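Local coordinates for protein WbmS, polysaccharide deacetylase involved in O-antigen biosynthesis (Bordetella bronchiseptica, PDB 3HFT) that probably removes acetyl groups from a polysaccharide as a zinc-bound hydrolase during the biosynthesis of O-antigen, at residues I24-R36 with Q161-V173. Numbering follows the deposited sequence. Where two conformers were deposited one is given.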
# COMPACT_ATOMS: atom_id res chain seq x y z
N ILE A 24 12.28 12.90 -5.96
CA ILE A 24 10.86 12.72 -5.64
C ILE A 24 10.15 14.08 -5.50
O ILE A 24 9.04 14.25 -6.01
CB ILE A 24 10.66 11.82 -4.37
CG1 ILE A 24 11.16 10.38 -4.63
CG2 ILE A 24 9.20 11.84 -3.86
CD1 ILE A 24 10.24 9.50 -5.55
N SER A 25 10.78 15.08 -4.86
CA SER A 25 10.11 16.38 -4.70
C SER A 25 9.95 17.17 -5.99
O SER A 25 9.34 18.25 -5.98
CB SER A 25 10.86 17.23 -3.69
OG SER A 25 12.22 17.32 -4.04
N ASP A 26 10.45 16.65 -7.11
CA ASP A 26 10.24 17.30 -8.40
C ASP A 26 8.86 16.94 -8.97
O ASP A 26 8.41 17.58 -9.91
CB ASP A 26 11.32 16.90 -9.41
CG ASP A 26 12.70 17.41 -9.06
OD1 ASP A 26 12.83 18.53 -8.56
OD2 ASP A 26 13.69 16.68 -9.32
N ILE A 27 8.17 15.96 -8.39
CA ILE A 27 6.85 15.55 -8.86
C ILE A 27 5.85 16.67 -8.58
O ILE A 27 5.73 17.13 -7.44
CB ILE A 27 6.38 14.26 -8.16
CG1 ILE A 27 7.31 13.10 -8.57
CG2 ILE A 27 4.88 13.92 -8.48
CD1 ILE A 27 7.24 11.85 -7.69
N ASP A 28 5.18 17.12 -9.62
CA ASP A 28 4.14 18.12 -9.52
C ASP A 28 2.90 17.42 -10.03
O ASP A 28 2.76 17.16 -11.23
CB ASP A 28 4.47 19.33 -10.36
CG ASP A 28 3.38 20.38 -10.35
OD1 ASP A 28 2.27 20.14 -9.80
OD2 ASP A 28 3.62 21.47 -10.90
N ILE A 29 2.02 17.10 -9.10
CA ILE A 29 0.83 16.31 -9.39
C ILE A 29 -0.02 17.00 -10.46
O ILE A 29 -0.77 16.35 -11.15
CB ILE A 29 0.00 16.05 -8.08
CG1 ILE A 29 -0.95 14.87 -8.27
CG2 ILE A 29 -0.70 17.33 -7.59
CD1 ILE A 29 -0.23 13.61 -8.67
N ASN A 30 0.10 18.32 -10.60
CA ASN A 30 -0.66 19.05 -11.62
C ASN A 30 -0.02 19.10 -13.00
O ASN A 30 -0.59 19.68 -13.90
CB ASN A 30 -0.88 20.50 -11.15
CG ASN A 30 -1.74 20.57 -9.92
OD1 ASN A 30 -2.76 19.91 -9.86
ND2 ASN A 30 -1.31 21.32 -8.92
N GLN A 31 1.16 18.51 -13.15
CA GLN A 31 1.92 18.60 -14.38
C GLN A 31 2.57 17.26 -14.67
O GLN A 31 3.67 17.01 -14.18
CB GLN A 31 3.05 19.63 -14.24
CG GLN A 31 2.58 21.07 -14.04
CD GLN A 31 2.03 21.70 -15.31
OE1 GLN A 31 2.40 21.30 -16.43
NE2 GLN A 31 1.17 22.71 -15.15
N PRO A 32 1.90 16.41 -15.45
CA PRO A 32 2.44 15.08 -15.72
C PRO A 32 3.82 15.08 -16.35
O PRO A 32 4.54 14.11 -16.20
CB PRO A 32 1.41 14.45 -16.66
CG PRO A 32 0.15 15.13 -16.31
CD PRO A 32 0.56 16.57 -16.05
N GLU A 33 4.20 16.18 -17.02
CA GLU A 33 5.53 16.28 -17.61
C GLU A 33 6.59 16.13 -16.53
O GLU A 33 7.72 15.75 -16.81
CB GLU A 33 5.71 17.64 -18.34
N SER A 34 6.23 16.40 -15.29
CA SER A 34 7.19 16.32 -14.20
C SER A 34 7.57 14.90 -13.81
O SER A 34 8.55 14.70 -13.08
CB SER A 34 6.66 17.06 -12.96
OG SER A 34 5.61 16.36 -12.34
N TRP A 35 6.82 13.91 -14.27
CA TRP A 35 7.09 12.51 -13.92
C TRP A 35 7.00 11.49 -15.04
O TRP A 35 7.59 10.42 -14.95
CB TRP A 35 6.12 12.03 -12.84
CG TRP A 35 4.68 11.70 -13.31
CD1 TRP A 35 4.24 10.56 -14.02
CD2 TRP A 35 3.53 12.47 -13.06
NE1 TRP A 35 2.89 10.62 -14.21
CE2 TRP A 35 2.42 11.79 -13.65
CE3 TRP A 35 3.30 13.66 -12.39
CZ2 TRP A 35 1.13 12.27 -13.57
CZ3 TRP A 35 2.01 14.15 -12.31
CH2 TRP A 35 0.92 13.46 -12.90
N ARG A 36 6.22 11.78 -16.07
CA ARG A 36 5.93 10.78 -17.09
C ARG A 36 7.15 10.39 -17.85
O ARG A 36 7.84 11.23 -18.45
CB ARG A 36 4.86 11.32 -18.02
CG ARG A 36 4.10 10.27 -18.74
CD ARG A 36 2.99 10.94 -19.53
NE ARG A 36 2.55 10.08 -20.61
CZ ARG A 36 1.49 9.29 -20.57
NH1 ARG A 36 0.71 9.24 -19.48
NH2 ARG A 36 1.19 8.55 -21.64
N GLN A 161 1.23 5.96 -12.03
CA GLN A 161 1.15 7.41 -11.96
C GLN A 161 1.03 7.78 -10.47
O GLN A 161 0.34 7.07 -9.71
CB GLN A 161 -0.13 7.91 -12.70
CG GLN A 161 -0.43 7.26 -14.09
CD GLN A 161 0.50 7.75 -15.18
OE1 GLN A 161 1.19 8.74 -14.98
NE2 GLN A 161 0.51 7.08 -16.35
N PRO A 162 1.64 8.90 -10.02
CA PRO A 162 1.43 9.30 -8.64
C PRO A 162 -0.02 9.83 -8.55
O PRO A 162 -0.62 10.14 -9.57
CB PRO A 162 2.44 10.45 -8.45
CG PRO A 162 2.49 11.06 -9.83
CD PRO A 162 2.41 9.89 -10.76
N TRP A 163 -0.57 9.92 -7.34
CA TRP A 163 -1.91 10.41 -7.15
C TRP A 163 -2.04 11.20 -5.85
O TRP A 163 -1.20 11.10 -4.97
CB TRP A 163 -2.92 9.25 -7.21
CG TRP A 163 -2.90 8.27 -6.11
CD1 TRP A 163 -3.57 8.38 -4.93
CD2 TRP A 163 -2.22 7.00 -6.07
NE1 TRP A 163 -3.35 7.28 -4.17
CE2 TRP A 163 -2.53 6.41 -4.84
CE3 TRP A 163 -1.37 6.33 -6.94
CZ2 TRP A 163 -2.04 5.18 -4.45
CZ3 TRP A 163 -0.88 5.11 -6.58
CH2 TRP A 163 -1.20 4.53 -5.33
N ARG A 164 -3.10 12.00 -5.75
CA ARG A 164 -3.36 12.77 -4.56
C ARG A 164 -3.95 11.89 -3.46
O ARG A 164 -4.94 11.20 -3.69
CB ARG A 164 -4.38 13.87 -4.81
CG ARG A 164 -3.91 14.90 -5.77
CD ARG A 164 -5.05 15.82 -6.15
NE ARG A 164 -4.88 16.32 -7.52
CZ ARG A 164 -4.25 17.44 -7.85
NH1 ARG A 164 -3.71 18.25 -6.94
NH2 ARG A 164 -4.18 17.77 -9.14
N HIS A 165 -3.38 11.99 -2.26
CA HIS A 165 -3.96 11.32 -1.09
C HIS A 165 -5.12 12.17 -0.58
O HIS A 165 -5.17 13.37 -0.84
CB HIS A 165 -2.91 11.12 -0.02
CG HIS A 165 -3.37 10.26 1.11
ND1 HIS A 165 -3.94 9.02 0.90
CD2 HIS A 165 -3.33 10.43 2.45
CE1 HIS A 165 -4.27 8.49 2.06
NE2 HIS A 165 -3.92 9.33 3.02
N TRP A 166 -6.03 11.57 0.18
CA TRP A 166 -7.21 12.29 0.67
C TRP A 166 -6.96 13.24 1.84
O TRP A 166 -7.90 13.95 2.23
CB TRP A 166 -8.34 11.32 1.03
CG TRP A 166 -8.03 10.33 2.12
CD1 TRP A 166 -8.02 10.57 3.46
CD2 TRP A 166 -7.71 8.94 1.96
NE1 TRP A 166 -7.68 9.42 4.14
CE2 TRP A 166 -7.50 8.40 3.24
CE3 TRP A 166 -7.56 8.10 0.86
CZ2 TRP A 166 -7.17 7.07 3.45
CZ3 TRP A 166 -7.24 6.78 1.07
CH2 TRP A 166 -7.02 6.27 2.35
N THR A 167 -5.77 13.24 2.42
CA THR A 167 -5.42 14.17 3.49
C THR A 167 -4.00 14.70 3.35
O THR A 167 -3.16 14.08 2.71
CB THR A 167 -5.46 13.55 4.92
OG1 THR A 167 -4.48 12.53 5.04
CG2 THR A 167 -6.84 13.00 5.28
N GLY A 168 -3.76 15.85 3.98
CA GLY A 168 -2.43 16.48 4.05
C GLY A 168 -1.90 17.09 2.75
O GLY A 168 -0.73 17.44 2.69
N ASP A 169 -2.73 17.26 1.71
CA ASP A 169 -2.20 17.59 0.38
C ASP A 169 -1.02 16.63 -0.01
O ASP A 169 -0.16 17.00 -0.80
CB ASP A 169 -1.70 19.03 0.28
N MSE A 170 -1.00 15.43 0.56
CA MSE A 170 0.07 14.49 0.26
C MSE A 170 -0.15 13.89 -1.12
O MSE A 170 -1.29 13.83 -1.62
CB MSE A 170 0.11 13.39 1.31
CG MSE A 170 0.40 13.87 2.73
SE MSE A 170 1.17 12.40 3.78
CE MSE A 170 2.86 12.23 2.88
N VAL A 171 0.94 13.44 -1.72
CA VAL A 171 0.94 12.75 -2.98
C VAL A 171 1.50 11.34 -2.72
O VAL A 171 2.52 11.18 -2.02
CB VAL A 171 1.80 13.51 -4.00
CG1 VAL A 171 2.07 12.64 -5.24
CG2 VAL A 171 1.13 14.85 -4.35
N ARG A 172 0.80 10.32 -3.19
CA ARG A 172 1.32 8.97 -3.08
C ARG A 172 2.08 8.66 -4.36
O ARG A 172 1.58 8.84 -5.49
CB ARG A 172 0.21 7.96 -2.84
CG ARG A 172 -0.60 8.27 -1.62
CD ARG A 172 -1.13 6.99 -1.05
NE ARG A 172 -0.08 6.28 -0.33
CZ ARG A 172 -0.27 5.20 0.39
NH1 ARG A 172 -1.48 4.67 0.46
NH2 ARG A 172 0.74 4.63 1.03
N VAL A 173 3.32 8.20 -4.19
CA VAL A 173 4.20 7.90 -5.28
C VAL A 173 4.52 6.38 -5.30
O VAL A 173 5.25 5.91 -4.45
CB VAL A 173 5.52 8.71 -5.14
CG1 VAL A 173 6.46 8.39 -6.35
CG2 VAL A 173 5.23 10.24 -4.98
O HOH W 1 0.38 10.80 -17.15
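Pro162 CD sits over the indole face of Trp35, 3.5 Å from the centroid of its five-membered ring, a CH-pi contact made where the loop leading into strand 39-44 lies against a beta hairpin, strands 163-164 and 171-172 joined by a type I' turn. Pro32 CA lies over the opposite face, toward its rim, so the ring is sandwiched between prolines. It illustrates how a segment of loop and short 3-10 turns can pack its side chains against a hairpin: two direct side-chain hydrogen bonds around an apolar seam. In the modelled conformer of Gln161, one of two, Trp35 NE1 donates to Gln161 OE1 at 2.6 Å, the oxygen near the indole plane and the donor almost in line with the carbonyl (C=O...N 170°). A bend at chi2 (-74°) swings the Gln161 amide to this edge, its plane steeply turned from the ring. The same OE1 accepts a second hydrogen bond from a water, which itself accepts from Arg36 NH1, while Gln161 NE2 is satisfied by the backbone oxygen of Asp200.

Farther in, Ile27 CD1 meets Val173 CG2 tip to tip at 3.7 Å; Ile29 CD1 reaches Pro162 and its CB lies against Val171 CG2. The loop satisfies much of its own polarity: Asp28 OD1 receives Asn30 N in an Asx turn, and Ser34 OG accepts from Asp28 N while donating to Gln31 O, which also receives Ser34 N. Tyr185 OH of the second subunit hydrogen-bonds to the backbone oxygen of Arg164. The guanidinium of Arg164 lies with one face against Ile29 CG2 and, nearly straight at 173°, gives NH2 to Asn30 OD1 over 2.7 Å, the oxygen in the guanidinium plane.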